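Peptide ABC transporter, peptide-binding protein (Thermus thermophilus, PDB 2D5W) binds oligopeptides, probably as the solute-binding component of an ABC transporter that carries peptides across the membrane. Local coordinates at residues P212-R217 and E225-P230. Numbering follows the deposited sequence.
Sequences PFKLKR and EMERNP
Glu-225 O accepts two backbone donors, Lys-216 N at 2.8 Å and Arg-217 N at a longer 3.2 Å, which defines a classic beta bulge in the antiparallel hairpin of strands 213-219 and 223-228. The hairpin forms one edge of a mixed sheet, strand 213-219 outermost and 246-251 on the other flank of 223-228. At the bulge Arg-217 bends at chi3 (66°), bringing NH2 to within 2.6 Å of Glu-225 OE2 in a salt bridge; the carboxylate is met from above its plane, whereas OE2 lies in the plane of the guanidinium. Replacing Glu-225 by an alanine is likely to leave the Arg-217 guanidinium without its carboxylate mate and freer to turn. Past the bulge, Lys-214 and Glu-227 exchange a reciprocal pair of backbone bonds, and Lys-214 CE packs 3.7 Å from Glu-227 CD. Off the face that carries Lys-214, Glu-227, Arg-217 and Glu-225, Phe-213 CB meets Met-226 CB at 4.0 Å, both side chains also touching Tyr-39 of helix 31-40. Arg-228 NH2 lies 3.7 Å from Phe-213 CZ, the guanidinium and ring planes 64° apart, and bonds to Val-244 O. At the far end Asn-229 N donates almost straight (170°) to Pro-212 O, and a water links that oxygen to Arg-228 NE, 2.9 Å from each.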
loop_
_atom_site.group_PDB
_atom_site.type_symbol
_atom_site.label_atom_id
_atom_site.label_comp_id
_atom_site.label_asym_id
_atom_site.label_seq_id
_atom_site.Cartn_x
_atom_site.Cartn_y
_atom_site.Cartn_z
ATOM N N PRO A 212 -18.723 -2.352 -9.434
ATOM C CA PRO A 212 -19.974 -3.093 -9.264
ATOM C C PRO A 212 -20.882 -2.522 -8.176
ATOM O O PRO A 212 -22.060 -2.868 -8.108
ATOM C CB PRO A 212 -19.498 -4.518 -8.968
ATOM C CG PRO A 212 -18.152 -4.317 -8.357
ATOM C CD PRO A 212 -17.556 -3.217 -9.190
ATOM N N PHE A 213 -20.328 -1.649 -7.336
ATOM C CA PHE A 213 -21.090 -1.008 -6.265
ATOM C C PHE A 213 -20.855 0.496 -6.279
ATOM O O PHE A 213 -19.868 0.984 -6.841
ATOM C CB PHE A 213 -20.686 -1.589 -4.901
ATOM C CG PHE A 213 -21.009 -3.050 -4.755
ATOM C CD1 PHE A 213 -22.267 -3.468 -4.309
ATOM C CD2 PHE A 213 -20.091 -4.012 -5.155
ATOM C CE1 PHE A 213 -22.599 -4.828 -4.276
ATOM C CE2 PHE A 213 -20.417 -5.371 -5.123
ATOM C CZ PHE A 213 -21.672 -5.776 -4.686
ATOM N N LYS A 214 -21.789 1.229 -5.683
ATOM C CA LYS A 214 -21.697 2.678 -5.580
ATOM C C LYS A 214 -21.912 3.026 -4.115
ATOM O O LYS A 214 -22.500 2.248 -3.361
ATOM C CB LYS A 214 -22.750 3.358 -6.462
ATOM C CG LYS A 214 -24.189 2.956 -6.181
ATOM C CD LYS A 214 -25.141 3.667 -7.138
ATOM C CE LYS A 214 -26.584 3.247 -6.916
ATOM N NZ LYS A 214 -27.507 4.039 -7.775
ATOM N N LEU A 215 -21.434 4.190 -3.699
ATOM C CA LEU A 215 -21.581 4.573 -2.307
ATOM C C LEU A 215 -23.018 4.892 -1.926
ATOM O O LEU A 215 -23.756 5.502 -2.699
ATOM C CB LEU A 215 -20.707 5.792 -2.002
ATOM C CG LEU A 215 -20.720 6.265 -0.544
ATOM C CD1 LEU A 215 -19.951 5.278 0.317
ATOM C CD2 LEU A 215 -20.100 7.656 -0.440
ATOM N N LYS A 216 -23.415 4.443 -0.739
ATOM C CA LYS A 216 -24.733 4.757 -0.199
ATOM C C LYS A 216 -24.451 5.828 0.859
ATOM O O LYS A 216 -24.945 6.949 0.764
ATOM C CB LYS A 216 -25.382 3.528 0.442
ATOM C CG LYS A 216 -26.719 3.813 1.116
ATOM C CD LYS A 216 -27.742 4.346 0.130
ATOM C CE LYS A 216 -29.076 4.596 0.813
ATOM N NZ LYS A 216 -29.605 3.354 1.444
ATOM N N ARG A 217 -23.638 5.487 1.856
ATOM C CA ARG A 217 -23.277 6.449 2.894
ATOM C C ARG A 217 -22.019 6.049 3.650
ATOM O O ARG A 217 -21.710 4.862 3.797
ATOM C CB ARG A 217 -24.422 6.621 3.898
ATOM C CG ARG A 217 -24.719 5.383 4.724
ATOM C CD ARG A 217 -25.779 5.663 5.783
ATOM N NE ARG A 217 -27.086 5.956 5.204
ATOM C CZ ARG A 217 -27.858 5.058 4.598
ATOM N NH1 ARG A 217 -29.033 5.421 4.103
ATOM N NH2 ARG A 217 -27.461 3.797 4.493
ATOM N N GLU A 225 -21.134 2.113 3.677
ATOM C CA GLU A 225 -22.185 1.296 3.088
ATOM C C GLU A 225 -22.275 1.552 1.596
ATOM O O GLU A 225 -22.331 2.701 1.157
ATOM C CB GLU A 225 -23.525 1.621 3.748
ATOM C CG GLU A 225 -23.482 1.637 5.269
ATOM C CD GLU A 225 -24.834 1.945 5.887
ATOM O OE1 GLU A 225 -24.882 2.213 7.106
ATOM O OE2 GLU A 225 -25.847 1.913 5.158
ATOM N N MET A 226 -22.308 0.471 0.827
ATOM C CA MET A 226 -22.371 0.544 -0.627
ATOM C C MET A 226 -23.540 -0.301 -1.126
ATOM O O MET A 226 -23.975 -1.239 -0.457
ATOM C CB MET A 226 -21.055 0.025 -1.219
ATOM C CG MET A 226 -19.820 0.745 -0.668
ATOM S SD MET A 226 -18.233 0.093 -1.229
ATOM C CE MET A 226 -18.000 -1.255 -0.073
ATOM N N GLU A 227 -24.055 0.045 -2.300
ATOM C CA GLU A 227 -25.159 -0.697 -2.889
ATOM C C GLU A 227 -24.816 -1.011 -4.340
ATOM O O GLU A 227 -23.974 -0.347 -4.946
ATOM C CB GLU A 227 -26.457 0.110 -2.804
ATOM C CG GLU A 227 -26.428 1.422 -3.556
ATOM C CD GLU A 227 -27.770 2.124 -3.546
ATOM O OE1 GLU A 227 -28.771 1.496 -3.951
ATOM O OE2 GLU A 227 -27.825 3.301 -3.140
ATOM N N ARG A 228 -25.474 -2.020 -4.899
ATOM C CA ARG A 228 -25.202 -2.425 -6.271
ATOM C C ARG A 228 -25.299 -1.275 -7.270
ATOM O O ARG A 228 -26.215 -0.458 -7.210
ATOM C CB ARG A 228 -26.172 -3.530 -6.694
ATOM C CG ARG A 228 -25.695 -4.355 -7.880
ATOM C CD ARG A 228 -24.843 -5.509 -7.399
ATOM N NE ARG A 228 -24.199 -6.234 -8.488
ATOM C CZ ARG A 228 -23.549 -7.381 -8.329
ATOM N NH1 ARG A 228 -22.981 -7.976 -9.367
ATOM N NH2 ARG A 228 -23.482 -7.942 -7.129
ATOM N N ASN A 229 -24.335 -1.219 -8.183
ATOM C CA ASN A 229 -24.316 -0.208 -9.237
ATOM C C ASN A 229 -24.831 -0.915 -10.489
ATOM O O ASN A 229 -24.102 -1.672 -11.126
ATOM C CB ASN A 229 -22.887 0.302 -9.456
ATOM C CG ASN A 229 -22.774 1.238 -10.650
ATOM O OD1 ASN A 229 -23.776 1.699 -11.191
ATOM N ND2 ASN A 229 -21.543 1.527 -11.056
ATOM N N PRO A 230 -26.103 -0.683 -10.854
ATOM C CA PRO A 230 -26.689 -1.325 -12.036
ATOM C C PRO A 230 -26.028 -0.975 -13.363
ATOM O O PRO A 230 -26.219 -1.672 -14.361
ATOM C CB PRO A 230 -28.148 -0.880 -11.976
ATOM C CG PRO A 230 -28.047 0.483 -11.385
ATOM C CD PRO A 230 -27.050 0.280 -10.262
HETATM O O HOH W 1 -23.065 -4.370 -10.428
HETATM O O HOH W 2 -26.439 5.508 -3.490
#